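Local atomic coordinates of L-hydantoinase (Arthrobacter aurescens, PDB entry 1GKR), a protein that hydrolyses the ring of 5-substituted hydantoins, aryl derivatives rather more readily than alkyl ones, as a homotetramer with two zinc ions per subunit. Residues 258-263 / 305-310. Numbering follows the deposited sequence.
Sequences DVHCES and LIDTLG
Asp307 OD2 accepts a nearly straight hydrogen bond from Cys261 N, 2.7 Å long, on its anti lone pair. The carboxylate thus takes up a strand N-H just before the parallel pairing begins. Chi1 of -56° keeps Asp307 CG beside its own backbone N and sends the group across to the neighbouring strand. There OD2 also lies 3.6 Å from His260 CB. The other oxygen, Asp307 OD1, accepts a bond from a water that sits 2.9 Å from His260 ND1, in the ring plane. On the other ring nitrogen, His260 NE2 donates to Asp258 OD1 at 2.8 Å, and Arg234 forms a salt bridge to that same oxygen. The imidazole is therefore held through both nitrogens. Replacing Asp307 with alanine removes the carboxylate, and this would probably leave Cys261 N without its acceptor and the bridging water with one partner fewer.

Beyond this point the backbones pair as parallel strands. Thr308 N donates to Cys261 O (3.1 Å), Ser263 N to Thr308 O (3.0 Å) and Gly310 N to Ser263 O (3.0 Å). Glu262 and Thr308 share one face, with Thr308 OG1 3.3 Å from Glu262 CB. Glu262 OE1 is hydrogen-bonded to His239 N and His60 ND1, so it is a second-shell group that probably positions zinc ligand His60. Thr308 OG1 is hydrogen-bonded to Glu59 OE2.

The pairing joins adjacent parallel strands of the amidohydrolase TIM barrel. Strand 234-237 flanks 259-263 on its other side, while helices 243-254 and 357-372 pack against Asp307.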
ATOM      1  N   ASP A 258       6.095 -14.066   9.797  1.00 13.32           N
ATOM      2  CA  ASP A 258       5.860 -14.661  11.115  1.00 10.86           C
ATOM      3  C   ASP A 258       6.320 -13.674  12.197  1.00 11.30           C
ATOM      4  O   ASP A 258       7.219 -13.957  12.975  1.00 13.51           O
ATOM      5  CB  ASP A 258       6.637 -15.980  11.227  1.00 10.00           C
ATOM      6  CG  ASP A 258       6.231 -16.804  12.441  1.00 12.61           C
ATOM      7  OD1 ASP A 258       5.298 -16.368  13.143  1.00 13.47           O
ATOM      8  OD2 ASP A 258       6.834 -17.883  12.691  1.00 10.05           O
ATOM      9  N   VAL A 259       5.693 -12.511  12.239  1.00  8.82           N
ATOM     10  CA  VAL A 259       6.050 -11.486  13.197  1.00  7.42           C
ATOM     11  C   VAL A 259       4.837 -11.151  14.042  1.00  7.36           C
ATOM     12  O   VAL A 259       3.720 -11.247  13.566  1.00  7.26           O
ATOM     13  CB  VAL A 259       6.530 -10.242  12.461  1.00  8.30           C
ATOM     14  CG1 VAL A 259       7.655 -10.627  11.540  1.00  5.93           C
ATOM     15  CG2 VAL A 259       5.390  -9.625  11.663  1.00  7.08           C
ATOM     16  N   HIS A 260       5.054 -10.757  15.292  1.00  6.10           N
ATOM     17  CA  HIS A 260       3.946 -10.454  16.190  1.00  7.30           C
ATOM     18  C   HIS A 260       4.162  -9.231  17.043  1.00  9.71           C
ATOM     19  O   HIS A 260       5.291  -8.819  17.303  1.00 11.79           O
ATOM     20  CB  HIS A 260       3.705 -11.653  17.069  1.00  6.30           C
ATOM     21  CG  HIS A 260       3.728 -12.924  16.304  1.00 10.19           C
ATOM     22  ND1 HIS A 260       2.581 -13.552  15.878  1.00 12.05           N
ATOM     23  CD2 HIS A 260       4.760 -13.619  15.772  1.00 12.06           C
ATOM     24  CE1 HIS A 260       2.904 -14.578  15.113  1.00 12.48           C
ATOM     25  NE2 HIS A 260       4.222 -14.638  15.032  1.00 14.72           N
ATOM     26  N   CYS A 261       3.067  -8.663  17.517  1.00 11.55           N
ATOM     27  CA  CYS A 261       3.163  -7.457  18.308  1.00 10.51           C
ATOM     28  C   CYS A 261       2.784  -7.603  19.775  1.00 10.38           C
ATOM     29  O   CYS A 261       1.727  -8.137  20.122  1.00 10.54           O
ATOM     30  CB  CYS A 261       2.308  -6.393  17.663  1.00  7.20           C
ATOM     31  SG  CYS A 261       2.250  -4.929  18.608  1.00 17.14           S
ATOM     32  N   GLU A 262       3.664  -7.128  20.641  1.00  9.77           N
ATOM     33  CA  GLU A 262       3.398  -7.177  22.065  1.00 10.69           C
ATOM     34  C   GLU A 262       3.283  -5.766  22.604  1.00 11.19           C
ATOM     35  O   GLU A 262       4.012  -4.870  22.175  1.00 13.34           O
ATOM     36  CB  GLU A 262       4.535  -7.861  22.831  1.00 10.26           C
ATOM     37  CG  GLU A 262       4.293  -7.887  24.344  1.00  9.90           C
ATOM     38  CD  GLU A 262       5.563  -7.931  25.173  1.00 11.77           C
ATOM     39  OE1 GLU A 262       6.295  -6.921  25.256  1.00 14.63           O
ATOM     40  OE2 GLU A 262       5.834  -8.989  25.753  1.00 13.35           O
ATOM     41  N   SER A 263       2.341  -5.559  23.515  1.00  9.23           N
ATOM     42  CA  SER A 263       2.240  -4.274  24.179  1.00 10.31           C
ATOM     43  C   SER A 263       1.932  -4.642  25.614  1.00 11.72           C
ATOM     44  O   SER A 263       1.922  -5.822  25.951  1.00 13.50           O
ATOM     45  CB  SER A 263       1.150  -3.397  23.603  1.00 11.32           C
ATOM     46  OG  SER A 263       1.306  -2.094  24.130  1.00  7.32           O
ATOM     47  N   LEU A 305      -5.232  -6.363  16.545  1.00 14.88           N
ATOM     48  CA  LEU A 305      -3.933  -5.969  16.002  1.00 15.61           C
ATOM     49  C   LEU A 305      -2.791  -6.149  17.001  1.00 17.13           C
ATOM     50  O   LEU A 305      -1.615  -6.135  16.633  1.00 20.40           O
ATOM     51  CB  LEU A 305      -3.955  -4.525  15.523  1.00 14.79           C
ATOM     52  CG  LEU A 305      -4.646  -4.323  14.180  1.00 15.29           C
ATOM     53  CD1 LEU A 305      -6.111  -4.637  14.328  1.00 15.99           C
ATOM     54  CD2 LEU A 305      -4.457  -2.904  13.721  1.00 15.98           C
ATOM     55  N   ILE A 306      -3.132  -6.306  18.270  1.00 15.53           N
ATOM     56  CA  ILE A 306      -2.119  -6.507  19.284  1.00 12.30           C
ATOM     57  C   ILE A 306      -2.153  -7.977  19.666  1.00 11.81           C
ATOM     58  O   ILE A 306      -3.120  -8.453  20.233  1.00 16.43           O
ATOM     59  CB  ILE A 306      -2.395  -5.604  20.473  1.00 10.64           C
ATOM     60  CG1 ILE A 306      -2.212  -4.151  20.018  1.00  7.70           C
ATOM     61  CG2 ILE A 306      -1.493  -5.974  21.625  1.00  6.64           C
ATOM     62  CD1 ILE A 306      -2.306  -3.136  21.110  1.00 10.18           C
ATOM     63  N   ASP A 307      -1.089  -8.693  19.347  1.00  9.43           N
ATOM     64  CA  ASP A 307      -1.023 -10.125  19.596  1.00 10.25           C
ATOM     65  C   ASP A 307      -0.892 -10.605  21.029  1.00 11.99           C
ATOM     66  O   ASP A 307      -1.552 -11.568  21.416  1.00 15.01           O
ATOM     67  CB  ASP A 307       0.099 -10.718  18.755  1.00  7.77           C
ATOM     68  CG  ASP A 307      -0.085 -10.420  17.293  1.00  8.24           C
ATOM     69  OD1 ASP A 307      -1.049 -10.972  16.727  1.00  7.50           O
ATOM     70  OD2 ASP A 307       0.706  -9.628  16.719  1.00  4.16           O
ATOM     71  N   THR A 308      -0.039  -9.960  21.815  1.00 11.39           N
ATOM     72  CA  THR A 308       0.143 -10.369  23.203  1.00  9.36           C
ATOM     73  C   THR A 308       0.321  -9.185  24.133  1.00 10.24           C
ATOM     74  O   THR A 308       0.658  -8.076  23.718  1.00  9.78           O
ATOM     75  CB  THR A 308       1.395 -11.250  23.383  1.00  8.44           C
ATOM     76  OG1 THR A 308       2.556 -10.463  23.096  1.00  6.82           O
ATOM     77  CG2 THR A 308       1.357 -12.460  22.462  1.00  4.76           C
ATOM     78  N   LEU A 309       0.105  -9.442  25.411  1.00 11.10           N
ATOM     79  CA  LEU A 309       0.268  -8.429  26.434  1.00  8.91           C
ATOM     80  C   LEU A 309       1.296  -8.984  27.424  1.00  9.70           C
ATOM     81  O   LEU A 309       1.220 -10.143  27.841  1.00 10.38           O
ATOM     82  CB  LEU A 309      -1.073  -8.170  27.110  1.00  8.20           C
ATOM     83  CG  LEU A 309      -1.717  -6.790  26.936  1.00 11.04           C
ATOM     84  CD1 LEU A 309      -1.497  -6.261  25.547  1.00 10.60           C
ATOM     85  CD2 LEU A 309      -3.203  -6.885  27.250  1.00  9.02           C
ATOM     86  N   GLY A 310       2.286  -8.171  27.762  1.00  9.68           N
ATOM     87  CA  GLY A 310       3.312  -8.595  28.702  1.00 12.45           C
ATOM     88  C   GLY A 310       3.493  -7.454  29.679  1.00 12.68           C
ATOM     89  O   GLY A 310       3.420  -6.299  29.279  1.00 15.32           O
TER
HETATM   90  O   HOH W   1      -0.304 -13.771  16.260  1.00 32.16           O